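Local coordinates for protein phosphoribosylformylglycinamidine synthase 2 (Thermus thermophilus, PDB 3VIU) that belongs to the PurM-like (AIR synthase related) family and binds adenosine-5'-diphosphate and a magnesium ion within a chain built from two copies of the family's paired domains, at residues P196-G201 with G315-L320; A146-A151 with S304-V309. All coordinates share one frame; numbering follows the deposited sequence.

Interaction 1: P196-G201 with G315-L320; sequences PIYYAG and GKEKAL
Tyr198 leaves its strand with CG beside the backbone N and anti to the carbonyl carbon (chi1 -77°), while Leu320, one helical turn into 317-326, has CG anti to its own N (chi1 177°); with these torsions the two side chains slide past each other in opposite directions. Leu320 CD2 comes to rest over one face of the tyrosine ring, 4.3 Å from the centroid of the Tyr198 ring and 23° off its normal, a CH-pi contact. The methyl is displaced toward the rim, and its nearest ring atom is CG, with Tyr198 CG to Leu320 CD2 at 3.9 Å.

Farther out, Glu317 crosses the tyrosine at about a right angle and offers its aliphatic part: Tyr198 OH stands 3.6 Å from Glu317 CB. That hydroxyl finds its hydrogen-bond partner in Glu321, later on the same helix. Pro196 CG adds a looser apolar touch, 4.2 Å from Glu317 CG. The bent Glu317 chain carries its carboxylate back to Gly315, whose N donates to Glu317 OE2 at 3.2 Å. The same oxygen forms a salt bridge with Arg195, just ahead of the strand, so the charge would probably be partly neutralised.

Pro312 of strand 307-312 touches both Tyr198 and Leu320, and Cys331 and Pro333 of strand 331-338 also pack on the tyrosine. The whole is helix-on-sheet packing in the AIR synthase related C-terminal domain, an alpha+beta domain with a mixed sheet: helix 317-326 connects parallel strands 307-312 and 331-338, with 196-201 antiparallel between them, a split beta-alpha-beta crossover.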
loop_
_atom_site.group_PDB
_atom_site.type_symbol
_atom_site.label_atom_id
_atom_site.label_comp_id
_atom_site.label_asym_id
_atom_site.label_seq_id
_atom_site.Cartn_x
_atom_site.Cartn_y
_atom_site.Cartn_z
ATOM N N PRO A 196 -33.410 -1.401 9.330
ATOM C CA PRO A 196 -32.867 -0.488 10.334
ATOM C C PRO A 196 -31.344 -0.525 10.151
ATOM O O PRO A 196 -30.812 -1.485 9.588
ATOM C CB PRO A 196 -33.310 -1.125 11.642
ATOM C CG PRO A 196 -33.242 -2.584 11.324
ATOM C CD PRO A 196 -33.896 -2.641 9.957
ATOM N N ILE A 197 -30.648 0.510 10.602
ATOM C CA ILE A 197 -29.190 0.556 10.477
ATOM C C ILE A 197 -28.581 0.597 11.878
ATOM O O ILE A 197 -28.844 1.525 12.651
ATOM C CB ILE A 197 -28.723 1.819 9.722
ATOM C CG1 ILE A 197 -29.577 2.040 8.471
ATOM C CG2 ILE A 197 -27.256 1.688 9.374
ATOM C CD1 ILE A 197 -29.575 0.890 7.520
ATOM N N TYR A 198 -27.765 -0.401 12.206
ATOM C CA TYR A 198 -27.148 -0.452 13.524
ATOM C C TYR A 198 -25.789 0.233 13.620
ATOM O O TYR A 198 -25.049 0.341 12.640
ATOM C CB TYR A 198 -27.037 -1.898 14.003
ATOM C CG TYR A 198 -28.341 -2.475 14.500
ATOM C CD1 TYR A 198 -29.434 -2.630 13.646
ATOM C CD2 TYR A 198 -28.480 -2.887 15.823
ATOM C CE1 TYR A 198 -30.628 -3.187 14.095
ATOM C CE2 TYR A 198 -29.668 -3.444 16.285
ATOM C CZ TYR A 198 -30.738 -3.594 15.417
ATOM O OH TYR A 198 -31.910 -4.160 15.873
ATOM N N TYR A 199 -25.490 0.691 14.831
ATOM C CA TYR A 199 -24.258 1.388 15.168
ATOM C C TYR A 199 -23.602 0.594 16.285
ATOM O O TYR A 199 -24.256 0.275 17.281
ATOM C CB TYR A 199 -24.605 2.799 15.657
ATOM C CG TYR A 199 -23.496 3.594 16.323
ATOM C CD1 TYR A 199 -22.842 3.122 17.459
ATOM C CD2 TYR A 199 -23.151 4.858 15.851
ATOM C CE1 TYR A 199 -21.875 3.898 18.110
ATOM C CE2 TYR A 199 -22.193 5.637 16.487
ATOM C CZ TYR A 199 -21.557 5.157 17.615
ATOM O OH TYR A 199 -20.611 5.942 18.246
ATOM N N ALA A 200 -22.319 0.284 16.121
ATOM C CA ALA A 200 -21.574 -0.462 17.129
ATOM C C ALA A 200 -20.156 0.074 17.274
ATOM O O ALA A 200 -19.602 0.631 16.335
ATOM C CB ALA A 200 -21.534 -1.926 16.762
ATOM N N GLY A 201 -19.576 -0.103 18.454
ATOM C CA GLY A 201 -18.226 0.377 18.697
ATOM C C GLY A 201 -18.169 1.512 19.705
ATOM O O GLY A 201 -19.047 1.644 20.545
ATOM N N GLY A 315 -35.357 -9.967 9.583
ATOM C CA GLY A 315 -35.570 -11.017 10.562
ATOM C C GLY A 315 -34.367 -11.461 11.373
ATOM O O GLY A 315 -34.484 -12.346 12.222
ATOM N N LYS A 316 -33.211 -10.858 11.132
ATOM C CA LYS A 316 -32.018 -11.242 11.873
ATOM C C LYS A 316 -31.510 -10.153 12.812
ATOM O O LYS A 316 -30.382 -10.225 13.297
ATOM C CB LYS A 316 -30.911 -11.656 10.898
ATOM C CG LYS A 316 -31.223 -12.940 10.142
ATOM C CD LYS A 316 -30.152 -13.268 9.112
ATOM C CE LYS A 316 -30.329 -14.681 8.558
ATOM N NZ LYS A 316 -31.664 -14.851 7.922
ATOM N N GLU A 317 -32.342 -9.149 13.073
ATOM C CA GLU A 317 -31.942 -8.061 13.959
ATOM C C GLU A 317 -31.483 -8.627 15.290
ATOM O O GLU A 317 -30.374 -8.351 15.741
ATOM C CB GLU A 317 -33.094 -7.089 14.214
ATOM C CG GLU A 317 -33.693 -6.464 12.980
ATOM C CD GLU A 317 -34.515 -7.449 12.176
ATOM O OE1 GLU A 317 -34.951 -8.477 12.744
ATOM O OE2 GLU A 317 -34.740 -7.189 10.976
ATOM N N LYS A 318 -32.341 -9.420 15.920
ATOM C CA LYS A 318 -31.999 -10.005 17.205
ATOM C C LYS A 318 -30.664 -10.732 17.143
ATOM O O LYS A 318 -29.793 -10.512 17.983
ATOM C CB LYS A 318 -33.099 -10.964 17.666
ATOM C CG LYS A 318 -33.975 -10.377 18.751
ATOM C CD LYS A 318 -33.146 -10.009 19.987
ATOM C CE LYS A 318 -32.532 -11.247 20.651
ATOM N NZ LYS A 318 -31.726 -10.921 21.866
ATOM N N ALA A 319 -30.508 -11.588 16.136
ATOM C CA ALA A 319 -29.278 -12.352 15.953
ATOM C C ALA A 319 -28.062 -11.432 15.975
ATOM O O ALA A 319 -27.070 -11.716 16.648
ATOM C CB ALA A 319 -29.334 -13.117 14.631
ATOM N N LEU A 320 -28.150 -10.329 15.235
ATOM C CA LEU A 320 -27.061 -9.362 15.160
ATOM C C LEU A 320 -26.732 -8.835 16.547
ATOM O O LEU A 320 -25.564 -8.727 16.921
ATOM C CB LEU A 320 -27.436 -8.188 14.237
ATOM C CG LEU A 320 -26.414 -7.047 14.097
ATOM C CD1 LEU A 320 -25.121 -7.592 13.512
ATOM C CD2 LEU A 320 -26.971 -5.937 13.212
#

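Interaction 2: A146-A151 with S304-V309; sequences AFYGNA and SQERMV
Tyr148 and Glu306 meet through one hydrogen bond, Tyr148 OH to Glu306 OE2 at 2.7 Å, with the side chains reaching toward each other from opposite directions. The carboxylate oxygen lies at the edge of the ring and in its plane, and it receives the hydroxyl nearly along its C-O axis; the planes of ring and carboxylate are 19° apart. With CG roughly anti to the backbone N (chi1 -152°), the Tyr148 ring points from the helix toward the loop, and the two side chains together bridge the 11.8 Å between Tyr148 CA and Glu306 CA.

In fold terms the bond joins helix 132-152 of the AIR synthase related N-terminal domain to the turn entering strand 307-312 of the C-terminal domain, so it ties together the two halves of a PurM-like unit.

Among the other polar contacts, Glu306 OE1 accepts from the backbone N of Asp234, so both carboxylate oxygens have a partner; Arg108 adds a long, weak ion pair to Glu306 OE2. Within the turn, Arg307 NE donates to Ser304 O at 2.9 Å from above the carbonyl plane, and Ser304 CB covers part of one guanidinium face.

Apolar packing comes from Val103 and Leu107 of helix 95-112 and from Pro235, all touching Tyr148.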
loop_
_atom_site.group_PDB
_atom_site.type_symbol
_atom_site.label_atom_id
_atom_site.label_comp_id
_atom_site.label_asym_id
_atom_site.label_seq_id
_atom_site.Cartn_x
_atom_site.Cartn_y
_atom_site.Cartn_z
ATOM N N ALA A 146 3.172 -0.236 15.738
ATOM C CA ALA A 146 3.371 -1.411 16.584
ATOM C C ALA A 146 2.293 -1.476 17.663
ATOM O O ALA A 146 1.778 -2.552 17.978
ATOM C CB ALA A 146 4.762 -1.368 17.238
ATOM N N PHE A 147 1.959 -0.320 18.224
ATOM C CA PHE A 147 0.950 -0.247 19.270
ATOM C C PHE A 147 -0.402 -0.800 18.845
ATOM O O PHE A 147 -0.970 -1.651 19.522
ATOM C CB PHE A 147 0.770 1.199 19.739
ATOM C CG PHE A 147 -0.526 1.442 20.467
ATOM C CD1 PHE A 147 -1.515 2.248 19.902
ATOM C CD2 PHE A 147 -0.768 0.855 21.708
ATOM C CE1 PHE A 147 -2.728 2.471 20.563
ATOM C CE2 PHE A 147 -1.978 1.069 22.380
ATOM C CZ PHE A 147 -2.959 1.881 21.804
ATOM N N TYR A 148 -0.921 -0.325 17.724
ATOM C CA TYR A 148 -2.223 -0.790 17.283
ATOM C C TYR A 148 -2.212 -2.235 16.823
ATOM O O TYR A 148 -3.019 -3.042 17.278
ATOM C CB TYR A 148 -2.756 0.109 16.166
ATOM C CG TYR A 148 -4.259 0.131 16.125
ATOM C CD1 TYR A 148 -4.973 -0.921 15.567
ATOM C CD2 TYR A 148 -4.973 1.175 16.714
ATOM C CE1 TYR A 148 -6.370 -0.935 15.598
ATOM C CE2 TYR A 148 -6.358 1.168 16.752
ATOM C CZ TYR A 148 -7.049 0.112 16.196
ATOM O OH TYR A 148 -8.414 0.092 16.254
ATOM N N GLY A 149 -1.291 -2.549 15.922
ATOM C CA GLY A 149 -1.186 -3.895 15.390
ATOM C C GLY A 149 -0.910 -4.969 16.418
ATOM O O GLY A 149 -1.533 -6.028 16.387
ATOM N N ASN A 150 0.024 -4.717 17.325
ATOM C CA ASN A 150 0.339 -5.702 18.347
ATOM C C ASN A 150 -0.829 -5.898 19.299
ATOM O O ASN A 150 -1.065 -7.006 19.786
ATOM C CB ASN A 150 1.583 -5.284 19.127
ATOM C CG ASN A 150 2.862 -5.432 18.309
ATOM O OD1 ASN A 150 3.943 -5.072 18.772
ATOM N ND2 ASN A 150 2.742 -5.969 17.092
ATOM N N ALA A 151 -1.567 -4.824 19.557
ATOM C CA ALA A 151 -2.709 -4.901 20.450
ATOM C C ALA A 151 -3.913 -5.580 19.800
ATOM O O ALA A 151 -4.653 -6.293 20.476
ATOM C CB ALA A 151 -3.092 -3.515 20.931
ATOM N N SER A 304 -14.608 9.890 15.197
ATOM C CA SER A 304 -14.144 9.077 16.317
ATOM C C SER A 304 -13.812 7.682 15.809
ATOM O O SER A 304 -14.509 7.154 14.951
ATOM C CB SER A 304 -15.214 9.009 17.405
ATOM O OG SER A 304 -15.453 10.299 17.945
ATOM N N GLN A 305 -12.742 7.102 16.344
ATOM C CA GLN A 305 -12.275 5.779 15.942
ATOM C C GLN A 305 -13.159 4.624 16.391
ATOM O O GLN A 305 -14.055 4.789 17.223
ATOM C CB GLN A 305 -10.856 5.538 16.464
ATOM C CG GLN A 305 -9.834 6.572 16.031
ATOM C CD GLN A 305 -9.621 6.589 14.534
ATOM O OE1 GLN A 305 -9.328 5.564 13.925
ATOM N NE2 GLN A 305 -9.761 7.761 13.936
ATOM N N GLU A 306 -12.860 3.453 15.832
ATOM C CA GLU A 306 -13.567 2.200 16.092
ATOM C C GLU A 306 -15.089 2.270 16.134
ATOM O O GLU A 306 -15.718 1.822 17.097
ATOM C CB GLU A 306 -13.051 1.515 17.370
ATOM C CG GLU A 306 -12.309 2.401 18.335
ATOM C CD GLU A 306 -10.842 2.596 17.975
ATOM O OE1 GLU A 306 -10.221 3.491 18.581
ATOM O OE2 GLU A 306 -10.308 1.866 17.110
ATOM N N ARG A 307 -15.677 2.830 15.081
ATOM C CA ARG A 307 -17.130 2.917 14.966
ATOM C C ARG A 307 -17.516 2.129 13.718
ATOM O O ARG A 307 -16.800 2.151 12.713
ATOM C CB ARG A 307 -17.592 4.369 14.858
ATOM C CG ARG A 307 -17.596 5.107 16.185
ATOM C CD ARG A 307 -18.183 6.484 16.002
ATOM N NE ARG A 307 -17.444 7.236 14.992
ATOM C CZ ARG A 307 -17.866 8.374 14.448
ATOM N NH1 ARG A 307 -19.029 8.899 14.815
ATOM N NH2 ARG A 307 -17.125 8.978 13.530
HETATM N N MSE A 308 -18.648 1.437 13.785
HETATM C CA MSE A 308 -19.081 0.598 12.679
HETATM C C MSE A 308 -20.590 0.666 12.420
HETATM O O MSE A 308 -21.396 0.702 13.352
HETATM C CB MSE A 308 -18.681 -0.852 12.988
HETATM C CG MSE A 308 -18.536 -1.759 11.783
HETATM SE SE MSE A 308 -16.859 -1.444 10.841
HETATM C CE MSE A 308 -15.783 -2.859 11.628
ATOM N N VAL A 309 -20.960 0.672 11.144
ATOM C CA VAL A 309 -22.358 0.692 10.731
ATOM C C VAL A 309 -22.719 -0.704 10.202
ATOM O O VAL A 309 -21.978 -1.270 9.396
ATOM C CB VAL A 309 -22.585 1.729 9.603
ATOM C CG1 VAL A 309 -23.947 1.531 8.972
ATOM C CG2 VAL A 309 -22.480 3.135 10.169
#

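Overall arrangement
Interaction 2 is buried, its centre about 18 Å from that of the chain, and spans two domains; interaction 1 is partly buried, lies about 32 Å out, and stays within the C-terminal domain. The chemistry differs with place: at the domain junction a single tyrosine-carboxylate hydrogen bond crosses the two segments, whereas within one domain a helix packs on a sheet by mainly apolar contacts, with the charged group at its margin. Both reach the same mixed sheet, in which strands 196-201 and 307-312 are neighbours. There Ala200 O and Met308 N, 2.8 Å apart, probably hydrogen-bond, and Ile197 CG2 packs 3.3 Å from Val309 CG1. Strand 307-312 then leads along the chain to the helix of interaction 1.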